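Local coordinates for chitinase (Chromobacterium violaceum, PDB 4TXG), which is a family 18 chitinase that probably binds chitin and hydrolyses its glycosidic linkages, at residues 176-180 with 181-185. Residues are numbered along the deposited sequence; the frame is centred on the assembly and turned at random.
Sequences SDIPW and SKLTH. With CS (cesium ion), chain N.
Pro-179 and Lys-182 close a type I beta turn, with Trp-180 and Ser-181 at its corners, a worked example of how a chain reverses before entering a barrel strand. The turn lies in the loop joining strands 155-161 and 185-193, parallel neighbours in the TIM barrel of this family 18 glycoside hydrolase. Its closing bond runs from Lys-182 N to Pro-179 O (3.0 Å, N-H...O angle 158°): fairly straight at the hydrogen, although the nitrogen stands 47° out of the carbonyl plane.

The same carbonyl oxygen is approached by Leu-183, whose CG comes within 3.4 Å of Pro-179 O. With CG anti to its own carbonyl carbon (chi1 -59°), Leu-183 brings CD1 against the CG2 branch of Ile-178 at 3.5 Å, the two side chains crossing at about a right angle. That CG2 methyl also sits over one face of the Trp-180 indole, displaced toward its rim, and thus links the ring to the leucine. CG of Pro-179 adds a looser apolar contact with Leu-183 CG.

Further out, an inverse gamma turn centred on Pro-179, closed by a weak bond from Trp-180 N to Ile-178 O, leads into the beta turn. Asn-150 ND2 ties Trp-180 O to Leu-183 O, while Trp-180 NE1 is bonded to Ala-175 O and the indole stacks on Tyr-239. Helix 627-636 touches Pro-179, Lys-182 and Leu-183. Where strand 185-193 begins at His-185, Thr-184 OG1 and His-185 ND1 share a hydrogen bond (2.8 Å) in the plane of the imidazole. Within 176-180 a cesium ion is held by two waters and by Ser-176 O and Ile-178 O, each carbonyl oxygen 3.3 Å from the metal.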
ATOM      1  N   SER A 176      22.534  10.284  -1.939  1.00 14.78           N
ATOM      2  CA  SER A 176      23.673  10.116  -1.049  1.00 18.10           C
ATOM      3  C   SER A 176      23.324  10.323   0.427  1.00 17.13           C
ATOM      4  O   SER A 176      24.128   9.998   1.294  1.00 18.55           O
ATOM      5  CB  SER A 176      24.796  11.078  -1.458  1.00 23.26           C
ATOM      6  OG  SER A 176      24.311  12.405  -1.561  1.00 23.49           O
ATOM      7  N   ASP A 177      22.132  10.858   0.712  1.00 12.70           N
ATOM      8  CA  ASP A 177      21.677  11.082   2.090  1.00 14.99           C
ATOM      9  C   ASP A 177      20.886   9.906   2.660  1.00 14.16           C
ATOM     10  O   ASP A 177      20.567   9.872   3.855  1.00 14.93           O
ATOM     11  CB  ASP A 177      20.810  12.346   2.161  1.00 17.92           C
ATOM     12  CG  ASP A 177      21.581  13.599   1.782  1.00 22.09           C
ATOM     13  OD1 ASP A 177      22.719  13.747   2.265  1.00 25.25           O
ATOM     14  OD2 ASP A 177      21.065  14.419   0.992  1.00 13.93           O
ATOM     15  N   ILE A 178      20.554   8.958   1.790  1.00  8.93           N
ATOM     16  CA  ILE A 178      19.807   7.765   2.171  1.00  8.07           C
ATOM     17  C   ILE A 178      20.617   6.894   3.134  1.00 11.14           C
ATOM     18  O   ILE A 178      21.825   6.727   2.944  1.00 10.63           O
ATOM     19  CB  ILE A 178      19.435   6.947   0.908  1.00 10.31           C
ATOM     20  CG1 ILE A 178      18.442   7.716   0.030  1.00 10.99           C
ATOM     21  CG2 ILE A 178      18.867   5.575   1.274  1.00  8.31           C
ATOM     22  CD1 ILE A 178      18.161   7.027  -1.307  1.00 11.88           C
ATOM     23  N   PRO A 179      19.971   6.354   4.183  1.00 13.03           N
ATOM     24  CA  PRO A 179      20.644   5.395   5.070  1.00 12.80           C
ATOM     25  C   PRO A 179      20.728   4.001   4.442  1.00 11.67           C
ATOM     26  O   PRO A 179      20.020   3.077   4.846  1.00 10.38           O
ATOM     27  CB  PRO A 179      19.752   5.386   6.316  1.00 12.43           C
ATOM     28  CG  PRO A 179      18.383   5.693   5.780  1.00 11.87           C
ATOM     29  CD  PRO A 179      18.619   6.700   4.671  1.00 12.88           C
ATOM     30  N   TRP A 180      21.598   3.861   3.451  1.00 10.63           N
ATOM     31  CA  TRP A 180      21.719   2.620   2.699  1.00 10.00           C
ATOM     32  C   TRP A 180      21.978   1.382   3.560  1.00 11.82           C
ATOM     33  O   TRP A 180      21.522   0.287   3.224  1.00 13.81           O
ATOM     34  CB  TRP A 180      22.840   2.758   1.669  1.00  9.26           C
ATOM     35  CG  TRP A 180      22.478   3.641   0.511  1.00 10.57           C
ATOM     36  CD1 TRP A 180      22.624   4.998   0.431  1.00 12.09           C
ATOM     37  CD2 TRP A 180      21.918   3.221  -0.738  1.00  9.98           C
ATOM     38  NE1 TRP A 180      22.192   5.446  -0.796  1.00 10.90           N
ATOM     39  CE2 TRP A 180      21.746   4.378  -1.527  1.00 10.26           C
ATOM     40  CE3 TRP A 180      21.545   1.983  -1.263  1.00 10.35           C
ATOM     41  CZ2 TRP A 180      21.208   4.330  -2.816  1.00 11.20           C
ATOM     42  CZ3 TRP A 180      21.025   1.937  -2.552  1.00 12.33           C
ATOM     43  CH2 TRP A 180      20.859   3.107  -3.309  1.00 11.30           C
ATOM     44  N   SER A 181      22.698   1.553   4.668  1.00 10.19           N
ATOM     45  CA  SER A 181      23.067   0.410   5.500  1.00  9.31           C
ATOM     46  C   SER A 181      21.929  -0.046   6.419  1.00 12.24           C
ATOM     47  O   SER A 181      22.089  -1.002   7.174  1.00 10.63           O
ATOM     48  CB  SER A 181      24.301   0.734   6.354  1.00 13.52           C
ATOM     49  OG  SER A 181      23.985   1.689   7.348  1.00 15.47           O
ATOM     50  N   LYS A 182      20.790   0.643   6.358  1.00  9.56           N
ATOM     51  CA  LYS A 182      19.693   0.355   7.275  1.00  9.69           C
ATOM     52  C   LYS A 182      18.375   0.066   6.558  1.00 11.36           C
ATOM     53  O   LYS A 182      17.336  -0.061   7.202  1.00 12.58           O
ATOM     54  CB  LYS A 182      19.505   1.524   8.248  1.00 12.96           C
ATOM     55  CG  LYS A 182      20.792   1.908   8.986  1.00 17.57           C
ATOM     56  CD  LYS A 182      20.543   2.967  10.045  1.00 22.58           C
ATOM     57  CE  LYS A 182      21.843   3.413  10.702  1.00 28.31           C
ATOM     58  NZ  LYS A 182      22.643   2.265  11.207  1.00 34.90           N
ATOM     59  N   LEU A 183      18.426  -0.041   5.232  1.00 10.68           N
ATOM     60  CA  LEU A 183      17.238  -0.303   4.411  1.00 12.35           C
ATOM     61  C   LEU A 183      17.330  -1.623   3.646  1.00  8.68           C
ATOM     62  O   LEU A 183      18.409  -2.209   3.517  1.00  8.21           O
ATOM     63  CB  LEU A 183      17.026   0.827   3.388  1.00 17.85           C
ATOM     64  CG  LEU A 183      16.835   2.269   3.836  1.00 19.34           C
ATOM     65  CD1 LEU A 183      16.679   3.156   2.634  1.00 16.20           C
ATOM     66  CD2 LEU A 183      15.609   2.382   4.720  1.00 24.99           C
ATOM     67  N   THR A 184      16.204  -2.090   3.119  1.00  8.68           N
ATOM     68  CA  THR A 184      16.244  -3.243   2.223  1.00  8.18           C
ATOM     69  C   THR A 184      15.815  -2.882   0.795  1.00  7.41           C
ATOM     70  O   THR A 184      16.286  -3.494  -0.172  1.00  8.32           O
ATOM     71  CB  THR A 184      15.358  -4.401   2.734  1.00  9.20           C
ATOM     72  OG1 THR A 184      13.985  -3.986   2.777  1.00  8.55           O
ATOM     73  CG2 THR A 184      15.811  -4.854   4.126  1.00  9.88           C
ATOM     74  N   HIS A 185      14.920  -1.899   0.676  1.00  6.42           N
ATOM     75  CA  HIS A 185      14.382  -1.456  -0.611  1.00  6.26           C
ATOM     76  C   HIS A 185      14.227   0.062  -0.641  1.00  8.50           C
ATOM     77  O   HIS A 185      13.876   0.681   0.362  1.00  8.26           O
ATOM     78  CB  HIS A 185      13.007  -2.072  -0.901  1.00  8.37           C
ATOM     79  CG  HIS A 185      12.991  -3.569  -0.951  1.00  8.94           C
ATOM     80  ND1 HIS A 185      13.104  -4.354   0.176  1.00 10.42           N
ATOM     81  CD2 HIS A 185      12.828  -4.424  -1.989  1.00  8.95           C
ATOM     82  CE1 HIS A 185      13.044  -5.629  -0.168  1.00  9.64           C
ATOM     83  NE2 HIS A 185      12.870  -5.699  -1.475  1.00  8.23           N
TER
HETATM   84 CS    CS N 813      24.638   8.120   3.918  1.00152.21          CS
HETATM   85  O   HOH W   1      26.882   9.313   2.091  1.00 33.98           O
HETATM   86  O   HOH W   2      26.084   5.871   2.638  1.00 55.50           O